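Long-range contact in desulfoferrodoxin (rbo) (Treponema pallidum subsp. pallidum str. Nichols, PDB 1Y07), which probably reduces superoxide to hydrogen peroxide at a mononuclear iron site: residues B[83-88]-B[104-109]. Residues are numbered along the deposited sequence; the frame is centred on the assembly and turned at random.
Sequences LKTRKG and FALTAD
F104 turns one ring face to L83. The CB of L83 stands 4.2 Å from the centroid of the F104 ring, only 4° off the ring normal, a CH-pi contact over one face. CD2 of L83 also reaches the F104 CB at 3.7 Å. The two side chains run alongside each other, pointing opposite ways. With CG anti to the backbone N (chi1 -158°) and chi2 at 63°, CD2 of L83 comes to lie by the CB side of the F104 ring, facing L106. There L106 CD1 meets it at 4.0 Å. The other methyl of L106, CD2, points at T85 CG2, 3.9 Å away, tip to tip. This is buried packing between the two sheets of a beta sandwich: strand 78-85 belongs to one, strand 101-105 to the other, with L106 just past its end. V61 and V63 of strand 60-65 and V112 and A115 of strand 112-119 continue this apolar layer. The hydroxyl of T85 is turned to D110, to which OG1 is hydrogen-bonded. Past L106 the contact becomes polar. T107 OG1 donates to D109 OD1 at 2.8 Å, from above the carboxylate plane, and probably helps hold the D109 carboxylate in its rotation. The other oxygen, D109 OD2, takes K87 NZ on its anti lone pair in a 2.7 Å salt bridge. Two bends in the K87 chain, about CA-CB's neighbour CB-CG and near the ammonium end, bring NZ there. The bridge sits at the exposed end of the contact, where K87 also packs on K92 of the second subunit.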
ATOM      1  N   LEU B  83      -0.051   5.695   5.009  1.00 13.80           N
ATOM      2  CA  LEU B  83       1.157   6.417   5.310  1.00 14.00           C
ATOM      3  C   LEU B  83       2.075   6.332   4.145  1.00 14.46           C
ATOM      4  O   LEU B  83       2.347   5.236   3.641  1.00 16.28           O
ATOM      5  CB  LEU B  83       1.832   5.777   6.518  1.00 14.56           C
ATOM      6  CG  LEU B  83       2.801   6.632   7.307  1.00 15.72           C
ATOM      7  CD1 LEU B  83       2.157   7.791   7.917  1.00 13.83           C
ATOM      8  CD2 LEU B  83       3.537   5.731   8.315  1.00 16.65           C
ATOM      9  N   LYS B  84       2.507   7.484   3.655  1.00 13.69           N
ATOM     10  CA  LYS B  84       3.568   7.501   2.692  1.00 13.73           C
ATOM     11  C   LYS B  84       4.855   7.822   3.458  1.00 13.60           C
ATOM     12  O   LYS B  84       4.860   8.743   4.256  1.00 14.52           O
ATOM     13  CB  LYS B  84       3.346   8.579   1.614  1.00 14.27           C
ATOM     14  CG  LYS B  84       4.600   8.684   0.742  1.00 17.13           C
ATOM     15  CD  LYS B  84       4.416   9.507  -0.497  1.00 20.80           C
ATOM     16  CE  LYS B  84       4.350  10.951  -0.248  1.00 21.91           C
ATOM     17  NZ  LYS B  84       4.256  11.657  -1.559  1.00 22.37           N
ATOM     18  N   THR B  85       5.902   7.048   3.232  1.00 13.81           N
ATOM     19  CA  THR B  85       7.212   7.252   3.816  1.00 14.44           C
ATOM     20  C   THR B  85       8.213   7.393   2.683  1.00 14.64           C
ATOM     21  O   THR B  85       7.885   7.218   1.495  1.00 15.00           O
ATOM     22  CB  THR B  85       7.627   6.101   4.750  1.00 14.68           C
ATOM     23  OG1 THR B  85       7.851   4.902   4.002  1.00 15.05           O
ATOM     24  CG2 THR B  85       6.498   5.722   5.739  1.00 15.86           C
ATOM     25  N   ARG B  86       9.452   7.711   3.056  1.00 14.87           N
ATOM     26  CA  ARG B  86      10.524   7.859   2.079  1.00 15.70           C
ATOM     27  C   ARG B  86      10.740   6.592   1.279  1.00 14.63           C
ATOM     28  O   ARG B  86      10.970   6.652   0.056  1.00 14.97           O
ATOM     29  CB  ARG B  86      11.825   8.335   2.757  1.00 17.29           C
ATOM     30  CG  ARG B  86      11.793   9.871   3.084  1.00 22.59           C
ATOM     31  CD  ARG B  86      13.173  10.569   3.182  1.00 27.88           C
ATOM     32  NE  ARG B  86      13.407  11.454   2.031  1.00 34.00           N
ATOM     33  CZ  ARG B  86      14.491  12.232   1.859  1.00 38.38           C
ATOM     34  NH1 ARG B  86      15.477  12.271   2.774  1.00 40.10           N
ATOM     35  NH2 ARG B  86      14.592  13.003   0.762  1.00 40.66           N
ATOM     36  N   LYS B  87      10.662   5.450   1.964  1.00 14.35           N
ATOM     37  CA  LYS B  87      10.982   4.131   1.362  1.00 13.76           C
ATOM     38  C   LYS B  87       9.796   3.381   0.801  1.00 14.54           C
ATOM     39  O   LYS B  87       9.988   2.460   0.038  1.00 13.72           O
ATOM     40  CB  LYS B  87      11.753   3.234   2.350  1.00 13.86           C
ATOM     41  CG  LYS B  87      12.998   3.893   2.858  1.00 14.32           C
ATOM     42  CD  LYS B  87      14.029   4.244   1.740  1.00 16.80           C
ATOM     43  CE  LYS B  87      15.413   4.626   2.253  1.00 19.30           C
ATOM     44  NZ  LYS B  87      16.203   3.365   2.501  1.00 22.07           N
ATOM     45  N   GLY B  88       8.592   3.780   1.167  1.00 14.81           N
ATOM     46  CA  GLY B  88       7.405   3.077   0.763  1.00 15.45           C
ATOM     47  C   GLY B  88       6.072   3.641   1.198  1.00 14.62           C
ATOM     48  O   GLY B  88       5.920   4.834   1.464  1.00 14.57           O
ATOM     49  N   PHE B 104       1.881   2.640  12.773  1.00 12.49           N
ATOM     50  CA  PHE B 104       2.673   1.978  11.772  1.00 13.59           C
ATOM     51  C   PHE B 104       4.085   1.876  12.315  1.00 13.11           C
ATOM     52  O   PHE B 104       4.498   2.741  13.079  1.00 15.50           O
ATOM     53  CB  PHE B 104       2.712   2.848  10.544  1.00 13.58           C
ATOM     54  CG  PHE B 104       1.352   3.069   9.928  1.00 14.62           C
ATOM     55  CD1 PHE B 104       0.591   4.168  10.285  1.00 15.85           C
ATOM     56  CD2 PHE B 104       0.861   2.207   8.988  1.00 12.94           C
ATOM     57  CE1 PHE B 104      -0.681   4.402   9.728  1.00 14.23           C
ATOM     58  CE2 PHE B 104      -0.409   2.455   8.405  1.00 13.91           C
ATOM     59  CZ  PHE B 104      -1.164   3.532   8.803  1.00 14.19           C
ATOM     60  N   ALA B 105       4.836   0.874  11.875  1.00 11.52           N
ATOM     61  CA  ALA B 105       6.258   0.750  12.161  1.00 11.13           C
ATOM     62  C   ALA B 105       7.135   0.947  10.940  1.00 12.95           C
ATOM     63  O   ALA B 105       6.737   0.511   9.811  1.00 12.11           O
ATOM     64  CB  ALA B 105       6.498  -0.632  12.761  1.00 11.93           C
ATOM     65  N   LEU B 106       8.292   1.594  11.123  1.00 11.56           N
ATOM     66  CA  LEU B 106       9.250   1.915  10.085  1.00 11.37           C
ATOM     67  C   LEU B 106      10.558   1.215  10.373  1.00 12.06           C
ATOM     68  O   LEU B 106      10.901   0.973  11.533  1.00 11.11           O
ATOM     69  CB  LEU B 106       9.417   3.473   9.984  1.00 12.52           C
ATOM     70  CG  LEU B 106       8.374   4.230   9.116  1.00 12.94           C
ATOM     71  CD1 LEU B 106       6.917   4.041   9.611  1.00 16.06           C
ATOM     72  CD2 LEU B 106       8.729   5.732   8.986  1.00 14.39           C
ATOM     73  N   THR B 107      11.302   0.895   9.335  1.00 10.90           N
ATOM     74  CA  THR B 107      12.665   0.470   9.464  1.00 11.65           C
ATOM     75  C   THR B 107      13.541   1.712   9.781  1.00 11.32           C
ATOM     76  O   THR B 107      13.155   2.869   9.582  1.00 11.99           O
ATOM     77  CB  THR B 107      13.168  -0.245   8.259  1.00 11.79           C
ATOM     78  OG1 THR B 107      12.881   0.519   7.073  1.00 13.93           O
ATOM     79  CG2 THR B 107      12.382  -1.559   8.059  1.00 10.85           C
ATOM     80  N   ALA B 108      14.717   1.447  10.315  1.00 12.64           N
ATOM     81  CA  ALA B 108      15.600   2.532  10.757  1.00 13.70           C
ATOM     82  C   ALA B 108      16.007   3.498   9.652  1.00 13.95           C
ATOM     83  O   ALA B 108      16.293   4.660   9.929  1.00 13.92           O
ATOM     84  CB  ALA B 108      16.838   1.957  11.437  1.00 13.05           C
ATOM     85  N   ASP B 109      15.935   3.033   8.407  1.00 14.07           N
ATOM     86  CA  ASP B 109      16.376   3.812   7.268  1.00 14.10           C
ATOM     87  C   ASP B 109      15.234   4.606   6.667  1.00 14.12           C
ATOM     88  O   ASP B 109      15.455   5.377   5.721  1.00 15.55           O
ATOM     89  CB  ASP B 109      16.960   2.909   6.208  1.00 15.15           C
ATOM     90  CG  ASP B 109      15.935   1.866   5.721  1.00 16.07           C
ATOM     91  OD1 ASP B 109      15.568   0.986   6.500  1.00 15.93           O
ATOM     92  OD2 ASP B 109      15.463   1.869   4.604  1.00 17.40           O
TER